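Local structure of epoxyqueuosine reductase (Streptococcus thermophilus, 5D6S) at residues 387-390 against 391-394. The protein belongs to the epoxyqueuosine reductase (QueG) family and binds cobalamin and two iron-sulfur clusters. Residues are numbered along the deposited sequence; the frame is centred on the assembly and turned at random.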
ATOM      1  N   GLN A 387     -22.665  -7.544 -17.886  1.00 47.96           N
ATOM      2  CA  GLN A 387     -23.106  -7.427 -19.278  1.00 48.88           C
ATOM      3  C   GLN A 387     -21.967  -6.954 -20.160  1.00 47.48           C
ATOM      4  O   GLN A 387     -21.637  -7.576 -21.163  1.00 49.13           O
ATOM      5  CB  GLN A 387     -24.258  -6.428 -19.393  1.00 54.08           C
ATOM      6  CG  GLN A 387     -24.878  -6.312 -20.774  1.00 63.05           C
ATOM      7  CD  GLN A 387     -25.811  -7.467 -21.088  1.00 78.50           C
ATOM      8  OE1 GLN A 387     -26.480  -8.010 -20.194  1.00 98.83           O
ATOM      9  NE2 GLN A 387     -25.872  -7.851 -22.359  1.00 83.45           N
ATOM     10  N   ALA A 388     -21.301  -5.898 -19.720  1.00 45.71           N
ATOM     11  CA  ALA A 388     -20.188  -5.354 -20.460  1.00 41.71           C
ATOM     12  C   ALA A 388     -19.067  -6.366 -20.674  1.00 42.89           C
ATOM     13  O   ALA A 388     -18.561  -6.515 -21.794  1.00 54.88           O
ATOM     14  CB  ALA A 388     -19.666  -4.123 -19.756  1.00 40.22           C
ATOM     15  N   GLU A 389     -18.667  -7.055 -19.615  1.00 43.25           N
ATOM     16  CA  GLU A 389     -17.569  -8.035 -19.709  1.00 46.54           C
ATOM     17  C   GLU A 389     -17.988  -9.205 -20.574  1.00 45.01           C
ATOM     18  O   GLU A 389     -17.194  -9.731 -21.342  1.00 49.89           O
ATOM     19  CB  GLU A 389     -17.138  -8.548 -18.312  1.00 45.31           C
ATOM     20  CG  GLU A 389     -16.569  -7.491 -17.378  1.00 41.78           C
ATOM     21  CD  GLU A 389     -15.333  -6.795 -17.928  1.00 46.64           C
ATOM     22  OE1 GLU A 389     -15.179  -5.575 -17.692  1.00 49.84           O
ATOM     23  OE2 GLU A 389     -14.512  -7.445 -18.624  1.00 45.59           O
ATOM     24  N   TRP A 390     -19.245  -9.597 -20.442  1.00 43.65           N
ATOM     25  CA  TRP A 390     -19.805 -10.683 -21.225  1.00 49.44           C
ATOM     26  C   TRP A 390     -19.774 -10.378 -22.717  1.00 48.89           C
ATOM     27  O   TRP A 390     -19.375 -11.230 -23.510  1.00 51.68           O
ATOM     28  CB  TRP A 390     -21.243 -10.945 -20.778  1.00 55.63           C
ATOM     29  CG  TRP A 390     -21.986 -11.975 -21.553  1.00 62.08           C
ATOM     30  CD1 TRP A 390     -21.772 -13.312 -21.542  1.00 69.08           C
ATOM     31  CD2 TRP A 390     -23.094 -11.753 -22.419  1.00 62.12           C
ATOM     32  NE1 TRP A 390     -22.685 -13.947 -22.345  1.00 69.28           N
ATOM     33  CE2 TRP A 390     -23.507 -13.011 -22.897  1.00 64.04           C
ATOM     34  CE3 TRP A 390     -23.778 -10.613 -22.837  1.00 66.26           C
ATOM     35  CZ2 TRP A 390     -24.558 -13.161 -23.768  1.00 68.54           C
ATOM     36  CZ3 TRP A 390     -24.843 -10.762 -23.711  1.00 66.54           C
ATOM     37  CH2 TRP A 390     -25.223 -12.021 -24.161  1.00 72.22           C
ATOM     38  N   GLU A 391     -20.227  -9.192 -23.099  1.00 47.35           N
ATOM     39  CA  GLU A 391     -20.180  -8.784 -24.510  1.00 52.11           C
ATOM     40  C   GLU A 391     -18.774  -8.915 -25.084  1.00 51.15           C
ATOM     41  O   GLU A 391     -18.600  -9.327 -26.211  1.00 48.92           O
ATOM     42  CB  GLU A 391     -20.666  -7.350 -24.680  1.00 53.39           C
ATOM     43  CG  GLU A 391     -22.159  -7.218 -24.565  1.00 60.13           C
ATOM     44  CD  GLU A 391     -22.624  -5.768 -24.499  1.00 69.66           C
ATOM     45  OE1 GLU A 391     -21.838  -4.870 -24.888  1.00 70.91           O
ATOM     46  OE2 GLU A 391     -23.785  -5.538 -24.053  1.00 65.77           O
ATOM     47  N   LEU A 392     -17.778  -8.540 -24.301  1.00 49.87           N
ATOM     48  CA  LEU A 392     -16.400  -8.614 -24.765  1.00 55.88           C
ATOM     49  C   LEU A 392     -15.930 -10.040 -24.977  1.00 56.95           C
ATOM     50  O   LEU A 392     -15.203 -10.306 -25.933  1.00 74.52           O
ATOM     51  CB  LEU A 392     -15.453  -7.901 -23.784  1.00 54.52           C
ATOM     52  CG  LEU A 392     -15.410  -6.376 -23.941  1.00 57.04           C
ATOM     53  CD1 LEU A 392     -14.892  -5.689 -22.683  1.00 60.29           C
ATOM     54  CD2 LEU A 392     -14.554  -5.986 -25.133  1.00 57.62           C
ATOM     55  N   VAL A 393     -16.287 -10.952 -24.071  1.00 55.35           N
ATOM     56  CA  VAL A 393     -15.854 -12.352 -24.212  1.00 55.34           C
ATOM     57  C   VAL A 393     -16.556 -12.936 -25.417  1.00 57.26           C
ATOM     58  O   VAL A 393     -15.933 -13.488 -26.296  1.00 60.96           O
ATOM     59  CB  VAL A 393     -16.126 -13.191 -22.946  1.00 51.85           C
ATOM     60  CG1 VAL A 393     -15.909 -14.649 -23.239  1.00 53.56           C
ATOM     61  CG2 VAL A 393     -15.211 -12.755 -21.805  1.00 53.65           C
ATOM     62  N   CYS A 394     -17.867 -12.773 -25.462  1.00 56.22           N
ATOM     63  CA  CYS A 394     -18.611 -13.145 -26.623  1.00 51.04           C
ATOM     64  C   CYS A 394     -17.917 -12.669 -27.909  1.00 55.87           C
ATOM     65  O   CYS A 394     -17.621 -13.467 -28.795  1.00 66.13           O
ATOM     66  CB  CYS A 394     -20.029 -12.621 -26.511  1.00 49.03           C
ATOM     67  SG  CYS A 394     -21.021 -13.577 -25.333  1.00 52.40           S
TER
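Four successive i to i+4 bonds join Gln387-Trp390 to Glu391-Cys394 as one turn to the next of the alpha-helix 384-396, the last helix of the chain: Glu391 N meets Gln387 O at 2.9 Å and Cys394 N meets Trp390 O at 2.9 Å, the bond between Leu392 N and Ala388 O being weak. On one side of this helix Trp390 and Cys394 form a sulfur-aromatic contact. Trp390 swings its CG anti to the backbone N (chi1 176°), which carries the indole along the helix toward Cys394. There the sulfur sits over one ring face, offset toward the rim of the indole, Cys394 SG lying 3.6 Å from the centroid of the five-membered ring of Trp390 and 21° off its normal. The indole also packs on the loop residues Leu379 and Pro381, and its N-H is spent on Met376 O, so the ring is tied to the end of helix 370-377. Round the helix, Glu391 turns CG beside its own backbone N and then runs out extended, while Gln387 bends at chi2. The two side chains meet obliquely, with Glu391 OE2 3.5 Å from Gln387 CG and amide and carboxylate planes 68° apart. Glu389 is buried and turns the other way, to a salt bridge with Arg253 that links this C-terminal helix to helix 250-255; its carboxylate would probably be kept charged by that partner. Leu392 touches Met250 of helix 250-255, and its CB rests 3.5 Å from Glu389 O. Beside the tryptophan, Cys394 CB lies 3.4 Å from Trp390 O.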